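Local coordinates for microcin B17-processing protein McbB (Escherichia coli str. K-12 substr. MG1655, PDB 6GRH) that is required to process the inactive microcin B17 precursor, McbA, into the active peptide antibiotic, at residues N131-S136 against V153-S158; S98-D103 against R248-L253; V36-E41 against K77-T82. One frame throughout, in Å; residues are numbered along the deposited sequence. Where two conformers were deposited one is given.

Interaction 1. Residues N131-S136 against V153-S158; sequences NNINVS and VKRIYS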
loop_
_atom_site.group_PDB
_atom_site.type_symbol
_atom_site.label_atom_id
_atom_site.label_comp_id
_atom_site.label_asym_id
_atom_site.label_seq_id
_atom_site.Cartn_x
_atom_site.Cartn_y
_atom_site.Cartn_z
ATOM N N ASN B 131 5.668 33.064 26.213
ATOM C CA ASN B 131 4.416 32.919 26.954
ATOM C C ASN B 131 3.405 33.889 26.338
ATOM O O ASN B 131 3.795 34.843 25.649
ATOM C CB ASN B 131 4.633 33.214 28.449
ATOM C CG ASN B 131 5.576 32.214 29.117
ATOM O OD1 ASN B 131 6.416 32.591 29.924
ATOM N ND2 ASN B 131 5.439 30.933 28.773
ATOM N N ASN B 132 2.116 33.643 26.569
ATOM C CA ASN B 132 1.033 34.515 26.057
ATOM C C ASN B 132 1.105 34.718 24.534
ATOM O O ASN B 132 1.150 35.854 24.046
ATOM C CB ASN B 132 1.008 35.891 26.773
ATOM C CG ASN B 132 0.583 35.811 28.239
ATOM O OD1 ASN B 132 0.125 34.779 28.733
ATOM N ND2 ASN B 132 0.715 36.932 28.936
ATOM N N ILE B 133 1.124 33.607 23.800
ATOM C CA ILE B 133 1.028 33.622 22.342
ATOM C C ILE B 133 -0.460 33.770 21.990
ATOM O O ILE B 133 -1.258 32.951 22.415
ATOM C CB ILE B 133 1.586 32.303 21.728
ATOM C CG1 ILE B 133 3.050 32.048 22.124
ATOM C CG2 ILE B 133 1.470 32.314 20.206
ATOM C CD1 ILE B 133 3.550 30.644 21.780
ATOM N N ASN B 134 -0.835 34.813 21.251
ATOM C CA ASN B 134 -2.212 34.982 20.733
ATOM C C ASN B 134 -2.281 34.758 19.215
ATOM O O ASN B 134 -1.347 35.136 18.510
ATOM C CB ASN B 134 -2.711 36.394 21.024
ATOM N N VAL B 135 -3.383 34.164 18.727
ATOM C CA VAL B 135 -3.682 34.045 17.290
ATOM C C VAL B 135 -5.148 34.400 16.992
ATOM O O VAL B 135 -6.047 33.954 17.697
ATOM C CB VAL B 135 -3.402 32.604 16.769
ATOM C CG1 VAL B 135 -3.712 32.488 15.288
ATOM C CG2 VAL B 135 -1.956 32.203 17.026
ATOM N N SER B 136 -5.382 35.157 15.925
ATOM C CA SER B 136 -6.736 35.552 15.486
ATOM C C SER B 136 -7.582 34.442 14.834
ATOM O O SER B 136 -7.064 33.380 14.506
ATOM C CB SER B 136 -6.620 36.668 14.442
ATOM O OG SER B 136 -5.895 37.773 14.952
ATOM N N VAL B 153 3.672 20.307 20.590
ATOM C CA VAL B 153 2.496 20.202 19.741
ATOM C C VAL B 153 1.239 20.206 20.599
ATOM O O VAL B 153 0.260 20.870 20.262
ATOM C CB VAL B 153 2.539 18.951 18.831
ATOM C CG1 VAL B 153 1.290 18.874 17.952
ATOM C CG2 VAL B 153 3.781 18.976 17.960
ATOM N N LYS B 154 1.272 19.484 21.712
ATOM C CA LYS B 154 0.121 19.400 22.594
ATOM C C LYS B 154 -0.253 20.764 23.197
ATOM O O LYS B 154 -1.430 21.099 23.266
ATOM C CB LYS B 154 0.412 18.377 23.690
ATOM C CG LYS B 154 -0.682 18.138 24.701
ATOM C CD LYS B 154 -0.242 16.975 25.600
ATOM C CE LYS B 154 -1.181 16.761 26.761
ATOM N NZ LYS B 154 -2.310 15.896 26.312
ATOM N N ARG B 155 0.752 21.533 23.602
ATOM C CA ARG B 155 0.538 22.901 24.095
ATOM C C ARG B 155 -0.146 23.803 23.041
ATOM O O ARG B 155 -1.084 24.536 23.357
ATOM C CB ARG B 155 1.876 23.518 24.504
ATOM C CG ARG B 155 1.805 24.973 24.967
ATOM C CD ARG B 155 3.173 25.623 24.909
ATOM N NE ARG B 155 3.132 27.079 25.110
ATOM C CZ ARG B 155 4.112 27.921 24.775
ATOM N NH1 ARG B 155 5.237 27.477 24.209
ATOM N NH2 ARG B 155 3.969 29.229 24.998
ATOM N N ILE B 156 0.344 23.756 21.803
ATOM C CA ILE B 156 -0.206 24.576 20.719
ATOM C C ILE B 156 -1.662 24.174 20.398
ATOM O O ILE B 156 -2.556 25.037 20.215
ATOM C CB ILE B 156 0.709 24.534 19.455
ATOM C CG1 ILE B 156 2.096 25.134 19.738
ATOM C CG2 ILE B 156 0.068 25.271 18.291
ATOM C CD1 ILE B 156 2.078 26.560 20.276
ATOM N N TYR B 157 -1.919 22.871 20.331
ATOM C CA TYR B 157 -3.291 22.397 20.151
ATOM C C TYR B 157 -4.196 22.833 21.309
ATOM O O TYR B 157 -5.319 23.285 21.077
ATOM C CB TYR B 157 -3.339 20.880 19.972
ATOM C CG TYR B 157 -2.912 20.336 18.602
ATOM C CD1 TYR B 157 -2.515 21.167 17.528
ATOM C CD2 TYR B 157 -2.924 18.959 18.380
ATOM C CE1 TYR B 157 -2.142 20.624 16.292
ATOM C CE2 TYR B 157 -2.546 18.423 17.163
ATOM C CZ TYR B 157 -2.167 19.247 16.116
ATOM O OH TYR B 157 -1.837 18.680 14.912
ATOM N N SER B 158 -3.704 22.686 22.540
ATOM C CA SER B 158 -4.462 23.012 23.726
ATOM C C SER B 158 -4.875 24.486 23.732
ATOM O O SER B 158 -6.002 24.806 24.023
ATOM C CB SER B 158 -3.636 22.669 24.957
ATOM O OG SER B 158 -4.340 22.961 26.108
#
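The end of Arg-155 lies against Ile-133 and the backbone of Asn-131 in a contact that joins a loop to a helix at the margin of an alpha/beta domain consistent with a Rossmann-like, E1-related fold. Residues 131-136 belong to the connection between strands 122-127 and 139-144; residues 153-158 belong to helix 150-160, which forms the beta-alpha-beta crossover from strand 139-144 to the parallel strand 167-174. The burial is modest, 128 Å², and is shared mainly by Arg-155 and Ile-133. Arginine suits the place because its extended chain, with CG anti to the backbone N (chi1 177°), spans the gap between helix and loop and then offers several N-H groups. NH1 donates to the carbonyl O of Ile-128 and NH2 to that of Asp-130, so two bonds to the loop fix the guanidinium and hold it beside the apolar Ile-133. Ile-133 is buried, and its side chain crosses that of Arg-155 at about a right angle; together with Val-135 it packs further on Phe-160, while its carbonyl O takes a bond from Lys-159 NZ. Asn-131, more exposed, approaches less closely, its CA 4.2 Å from Arg-155 NH2. The closest touch is that of the isoleucine's CD1 methyl, which meets the guanidinium obliquely: Ile-133 CD1 lies 3.5 Å from Arg-155 NH2.

Interaction 2. Residues S98-D103 against R248-L253; sequences SVIISD and RRLQEL. With EDO (1,2-ethanediol), chain J.
Leu-250 projects from helix 236-254 onto strand 97-102, where it meets Ile-100 and Ser-98 in the buried middle of the chain. Its two methyls divide the work. The tighter touch is that of Leu-250 CD2, 3.6 Å from OG of Ser-98, though it rests on one of two deposited serine conformers and is therefore less certain; the looser is that of Leu-250 CD1, which faces CD1 of Ile-100 at 4.4 Å. A branched leucine suits a helix face laid on a sheet, and Trp-115 and Trp-142 pack around it to complete the apolar layer. Serine, being small, lets the helix come near; the CA atoms of Ser-98 and Leu-250 are 8.4 Å apart.

The arginines, Gln-251 and the partly exposed Glu-252 point elsewhere on the helix and do not touch the strand. Arg-249 NH1 forms a salt bridge with Glu-252 OE1 at 2.7 Å, while Leu-253 CD1 lies over the centre of one face of that guanidinium, 4.0 Å above its plane. Arg-248, bent at chi2, turns toward the second subunit, where its NE bonds to the O of Leu-274 of that chain. Its NH1 donates to Gln-251 OE1 at 2.8 Å, almost in the guanidinium plane, and NH2 holds O1 of an ethanediol at 3.1 Å. A helix laid by its apolar face on parallel strands is typical of alpha/beta sandwich folds, consistent with the E1-like relatives of McbB.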
loop_
_atom_site.group_PDB
_atom_site.type_symbol
_atom_site.label_atom_id
_atom_site.label_comp_id
_atom_site.label_asym_id
_atom_site.label_seq_id
_atom_site.Cartn_x
_atom_site.Cartn_y
_atom_site.Cartn_z
ATOM N N SER B 98 -1.674 33.557 7.915
ATOM C CA SER B 98 -0.816 32.519 8.472
ATOM C C SER B 98 0.152 33.073 9.532
ATOM O O SER B 98 0.547 34.247 9.481
ATOM C CB SER B 98 -0.017 31.865 7.354
ATOM O OG SER B 98 -0.852 31.095 6.504
ATOM N N VAL B 99 0.510 32.227 10.497
ATOM C CA VAL B 99 1.580 32.521 11.444
ATOM C C VAL B 99 2.516 31.326 11.445
ATOM O O VAL B 99 2.079 30.208 11.265
ATOM C CB VAL B 99 1.083 32.817 12.872
ATOM C CG1 VAL B 99 0.256 34.086 12.900
ATOM C CG2 VAL B 99 0.264 31.694 13.479
ATOM N N ILE B 100 3.798 31.574 11.649
ATOM C CA ILE B 100 4.778 30.518 11.814
ATOM C C ILE B 100 5.248 30.539 13.261
ATOM O O ILE B 100 5.697 31.577 13.753
ATOM C CB ILE B 100 5.963 30.679 10.857
ATOM C CG1 ILE B 100 5.465 30.552 9.425
ATOM C CG2 ILE B 100 7.023 29.602 11.145
ATOM C CD1 ILE B 100 6.529 30.785 8.389
ATOM N N ILE B 101 5.068 29.417 13.961
ATOM C CA ILE B 101 5.529 29.254 15.338
ATOM C C ILE B 101 6.697 28.282 15.279
ATOM O O ILE B 101 6.593 27.193 14.657
ATOM C CB ILE B 101 4.420 28.736 16.297
ATOM C CG1 ILE B 101 3.211 29.687 16.311
ATOM C CG2 ILE B 101 4.980 28.606 17.703
ATOM C CD1 ILE B 101 2.034 29.292 17.188
ATOM N N SER B 102 7.822 28.650 15.876
ATOM C CA SER B 102 9.014 27.801 15.726
ATOM C C SER B 102 9.979 27.908 16.864
ATOM O O SER B 102 10.023 28.928 17.556
ATOM C CB SER B 102 9.748 28.160 14.419
ATOM O OG SER B 102 10.735 27.200 14.093
ATOM N N ASP B 103 10.767 26.853 17.036
ATOM C CA ASP B 103 11.929 26.876 17.925
ATOM C C ASP B 103 13.164 27.440 17.250
ATOM O O ASP B 103 14.159 27.680 17.920
ATOM C CB ASP B 103 12.203 25.483 18.534
ATOM C CG ASP B 103 12.625 24.406 17.505
ATOM O OD1 ASP B 103 12.573 24.606 16.272
ATOM O OD2 ASP B 103 12.972 23.289 17.969
ATOM N N ARG B 248 6.680 26.852 -0.528
ATOM C CA ARG B 248 5.835 26.334 -1.578
ATOM C C ARG B 248 4.552 25.723 -1.070
ATOM O O ARG B 248 3.518 25.876 -1.699
ATOM C CB ARG B 248 6.552 25.339 -2.468
ATOM C CG ARG B 248 7.612 25.987 -3.311
ATOM C CD ARG B 248 7.050 27.095 -4.211
ATOM N NE ARG B 248 7.983 27.344 -5.292
ATOM C CZ ARG B 248 8.069 28.453 -6.007
ATOM N NH1 ARG B 248 7.258 29.491 -5.800
ATOM N NH2 ARG B 248 8.971 28.503 -6.978
ATOM N N ARG B 249 4.613 25.087 0.088
ATOM C CA ARG B 249 3.415 24.554 0.679
ATOM C C ARG B 249 2.440 25.653 1.112
ATOM O O ARG B 249 1.240 25.571 0.848
ATOM C CB ARG B 249 3.778 23.557 1.805
ATOM C CG ARG B 249 2.575 22.846 2.372
ATOM C CD ARG B 249 2.045 21.827 1.384
ATOM N NE ARG B 249 0.876 21.164 1.929
ATOM C CZ ARG B 249 -0.314 21.043 1.349
ATOM N NH1 ARG B 249 -0.559 21.493 0.108
ATOM N NH2 ARG B 249 -1.280 20.415 2.019
ATOM N N LEU B 250 2.934 26.677 1.772
ATOM C CA LEU B 250 2.102 27.822 2.123
ATOM C C LEU B 250 1.529 28.490 0.897
ATOM O O LEU B 250 0.363 28.917 0.888
ATOM C CB LEU B 250 2.886 28.859 2.945
ATOM C CG LEU B 250 2.958 28.679 4.457
ATOM C CD1 LEU B 250 3.913 29.707 5.033
ATOM C CD2 LEU B 250 1.582 28.756 5.116
ATOM N N GLN B 251 2.369 28.607 -0.135
ATOM C CA GLN B 251 1.946 29.176 -1.406
ATOM C C GLN B 251 0.796 28.385 -2.024
ATOM O O GLN B 251 -0.205 28.995 -2.432
ATOM C CB GLN B 251 3.128 29.315 -2.342
ATOM C CG GLN B 251 2.792 29.969 -3.667
ATOM C CD GLN B 251 4.020 30.323 -4.476
ATOM O OE1 GLN B 251 5.158 30.046 -4.075
ATOM N NE2 GLN B 251 3.804 31.025 -5.570
ATOM N N GLU B 252 0.895 27.043 -2.022
ATOM C CA GLU B 252 -0.176 26.199 -2.525
ATOM C C GLU B 252 -1.491 26.456 -1.825
ATOM O O GLU B 252 -2.540 26.497 -2.465
ATOM C CB GLU B 252 0.121 24.703 -2.330
ATOM C CG GLU B 252 1.150 24.133 -3.250
ATOM C CD GLU B 252 1.626 22.729 -2.828
ATOM O OE1 GLU B 252 1.007 22.091 -1.947
ATOM O OE2 GLU B 252 2.646 22.282 -3.400
ATOM N N LEU B 253 -1.420 26.594 -0.511
ATOM C CA LEU B 253 -2.604 26.698 0.344
ATOM C C LEU B 253 -3.213 28.093 0.395
ATOM O O LEU B 253 -4.438 28.207 0.359
ATOM C CB LEU B 253 -2.278 26.254 1.778
ATOM C CG LEU B 253 -1.963 24.747 1.921
ATOM C CD1 LEU B 253 -1.280 24.484 3.250
ATOM C CD2 LEU B 253 -3.217 23.915 1.795
HETATM C C1 EDO J . 9.476 31.687 -8.227
HETATM O O1 EDO J . 8.323 30.963 -8.665
HETATM C C2 EDO J . 10.657 31.238 -9.070
HETATM O O2 EDO J . 11.890 31.625 -8.466
#

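Interaction 3. Residues V36-E41 against K77-T82; sequences VDITHE and KEFLIT
Phe-79 reaches from helix 73-82 to Val-36 and Ile-38 of strand 34-38, and all of the contact between the two segments is apolar. The tip of the ring does the touching. Its CZ lies 3.9 Å from Ile-38 CD1, which approaches obliquely, and 4.1 Å from Val-36 CG1, which sits at the ring edge near its plane. A chi1 of 173° lays the ring opposite the backbone N and swings it out to the strand. The Phe-79 and Val-36 side chains, coming from opposite directions, together bridge the 10.4 Å between their CA atoms. Beta-branched residues suit an extended strand: Val-36 points to the ring, whereas Ile-38 reaches it with CD1. Met-43 also packs on Phe-79, and Leu-47 on Ile-38.

Aromatic contact extends the group outward: Phe-79 meets an aromatic side chain of another protein chain edge-to-face.

Among the polar bonds, Thr-82 OG1 donates to Glu-78 O at 2.7 Å, while Thr-82 N reaches that oxygen from the opposite face of its plane, so one carbonyl serves two donors. His-40 is the N-cap of helix 41-52, its ND1 bonding to Met-43 N.

Val-36, Asp-37 and Ile-38 pair antiparallel with a strand of the other protein chain. A small sheet over three helices, with its edge strand extended by a partner, is consistent with the winged-helix-like recognition element that binds leader peptides in related enzymes.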
loop_
_atom_site.group_PDB
_atom_site.type_symbol
_atom_site.label_atom_id
_atom_site.label_comp_id
_atom_site.label_asym_id
_atom_site.label_seq_id
_atom_site.Cartn_x
_atom_site.Cartn_y
_atom_site.Cartn_z
ATOM N N VAL B 36 8.157 37.070 -25.200
ATOM C CA VAL B 36 7.718 38.135 -26.121
ATOM C C VAL B 36 8.881 39.073 -26.410
ATOM O O VAL B 36 9.564 39.517 -25.499
ATOM C CB VAL B 36 6.507 38.919 -25.561
ATOM C CG1 VAL B 36 5.993 39.944 -26.576
ATOM C CG2 VAL B 36 5.371 37.975 -25.182
ATOM N N ASP B 37 9.114 39.332 -27.699
ATOM C CA ASP B 37 10.029 40.386 -28.123
ATOM C C ASP B 37 9.238 41.707 -28.013
ATOM O O ASP B 37 8.345 41.949 -28.804
ATOM C CB ASP B 37 10.515 40.105 -29.553
ATOM C CG ASP B 37 11.646 41.034 -30.012
ATOM O OD1 ASP B 37 12.170 41.846 -29.212
ATOM O OD2 ASP B 37 12.027 40.957 -31.207
ATOM N N ILE B 38 9.562 42.528 -27.029
ATOM C CA ILE B 38 8.756 43.719 -26.705
ATOM C C ILE B 38 9.184 44.875 -27.603
ATOM O O ILE B 38 10.352 45.254 -27.598
ATOM C CB ILE B 38 8.948 44.152 -25.243
ATOM C CG1 ILE B 38 8.507 43.054 -24.282
ATOM C CG2 ILE B 38 8.187 45.459 -24.927
ATOM C CD1 ILE B 38 7.021 42.749 -24.284
ATOM N N THR B 39 8.257 45.432 -28.363
ATOM C CA THR B 39 8.601 46.543 -29.271
ATOM C C THR B 39 7.945 47.875 -28.897
ATOM O O THR B 39 8.095 48.821 -29.617
ATOM C CB THR B 39 8.240 46.209 -30.729
ATOM O OG1 THR B 39 6.851 45.838 -30.792
ATOM C CG2 THR B 39 9.149 45.053 -31.261
ATOM N N HIS B 40 7.256 47.937 -27.768
ATOM C CA HIS B 40 6.553 49.133 -27.317
ATOM C C HIS B 40 7.237 49.631 -26.029
ATOM O O HIS B 40 7.311 48.887 -25.042
ATOM C CB HIS B 40 5.086 48.749 -27.068
ATOM C CG HIS B 40 4.179 49.902 -26.746
ATOM N ND1 HIS B 40 4.078 50.440 -25.484
ATOM C CD2 HIS B 40 3.282 50.569 -27.512
ATOM C CE1 HIS B 40 3.179 51.412 -25.494
ATOM N NE2 HIS B 40 2.682 51.510 -26.713
ATOM N N GLU B 41 7.742 50.872 -26.046
ATOM C CA GLU B 41 8.453 51.471 -24.898
ATOM C C GLU B 41 7.597 51.572 -23.642
ATOM O O GLU B 41 8.060 51.240 -22.566
ATOM C CB GLU B 41 8.995 52.882 -25.235
ATOM C CG GLU B 41 10.152 52.923 -26.207
ATOM C CD GLU B 41 11.367 52.104 -25.775
ATOM O OE1 GLU B 41 11.587 51.855 -24.559
ATOM O OE2 GLU B 41 12.124 51.708 -26.684
ATOM N N LYS B 77 -4.073 44.948 -19.933
ATOM C CA LYS B 77 -4.371 43.879 -18.990
ATOM C C LYS B 77 -4.458 42.512 -19.657
ATOM O O LYS B 77 -3.896 41.549 -19.150
ATOM C CB LYS B 77 -5.655 44.144 -18.237
ATOM C CG LYS B 77 -5.449 45.062 -17.051
ATOM C CD LYS B 77 -6.797 45.488 -16.522
ATOM C CE LYS B 77 -6.640 46.634 -15.555
ATOM N NZ LYS B 77 -7.887 47.440 -15.466
ATOM N N GLU B 78 -5.150 42.466 -20.794
ATOM C CA GLU B 78 -5.268 41.245 -21.601
ATOM C C GLU B 78 -3.893 40.694 -22.022
ATOM O O GLU B 78 -3.656 39.478 -21.997
ATOM C CB GLU B 78 -6.122 41.519 -22.848
ATOM C CG GLU B 78 -6.577 40.258 -23.556
ATOM C CD GLU B 78 -7.394 40.545 -24.810
ATOM O OE1 GLU B 78 -7.570 41.734 -25.207
ATOM O OE2 GLU B 78 -7.868 39.553 -25.407
ATOM N N PHE B 79 -3.001 41.593 -22.413
ATOM C CA PHE B 79 -1.624 41.222 -22.755
ATOM C C PHE B 79 -0.904 40.632 -21.535
ATOM O O PHE B 79 -0.289 39.569 -21.624
ATOM C CB PHE B 79 -0.859 42.435 -23.307
ATOM C CG PHE B 79 0.602 42.181 -23.521
ATOM C CD1 PHE B 79 1.048 41.583 -24.690
ATOM C CD2 PHE B 79 1.522 42.472 -22.540
ATOM C CE1 PHE B 79 2.385 41.339 -24.902
ATOM C CE2 PHE B 79 2.872 42.210 -22.744
ATOM C CZ PHE B 79 3.296 41.662 -23.932
ATOM N N LEU B 80 -1.000 41.327 -20.404
ATOM C CA LEU B 80 -0.308 40.913 -19.192
ATOM C C LEU B 80 -0.825 39.575 -18.673
ATOM O O LEU B 80 -0.049 38.786 -18.169
ATOM C CB LEU B 80 -0.429 41.998 -18.110
ATOM C CG LEU B 80 0.282 43.327 -18.437
ATOM C CD1 LEU B 80 -0.104 44.424 -17.456
ATOM C CD2 LEU B 80 1.786 43.166 -18.479
ATOM N N ILE B 81 -2.133 39.333 -18.804
ATOM C CA ILE B 81 -2.746 38.099 -18.355
ATOM C C ILE B 81 -2.383 36.942 -19.302
ATOM O O ILE B 81 -1.997 35.859 -18.837
ATOM C CB ILE B 81 -4.287 38.197 -18.254
ATOM C CG1 ILE B 81 -4.669 39.072 -17.050
ATOM C CG2 ILE B 81 -4.933 36.810 -18.109
ATOM C CD1 ILE B 81 -6.097 39.580 -17.092
ATOM N N THR B 82 -2.547 37.168 -20.601
ATOM C CA THR B 82 -2.368 36.089 -21.582
ATOM C C THR B 82 -0.920 35.643 -21.665
ATOM O O THR B 82 -0.680 34.459 -21.817
ATOM C CB THR B 82 -2.899 36.445 -22.981
ATOM O OG1 THR B 82 -2.314 37.676 -23.428
ATOM C CG2 THR B 82 -4.401 36.576 -22.966
#

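In the fold
Interactions 1 and 2 belong to one alpha/beta domain and pack on the same sheet, their centres 16 Å apart. They join directly: Ile-156 CD1 packs on Ile-101 CD1 at 4.1 Å, and Val-135 CG2 on Val-99 CG2 at 4.2 Å, so alternate residues of strand 97-102 serve the two, Ser-98 and Ile-100 interaction 2, Val-99 and Ile-101 interaction 1. The helix of interaction 1 borders the zinc site, since Tyr-157 touches Cys-192, a zinc ligand with Cys-195, Cys-290 and Cys-292. Interaction 3 stands apart in the N-terminal domain, its centre 33 Å from that of interaction 2 and 48 Å from that of interaction 1.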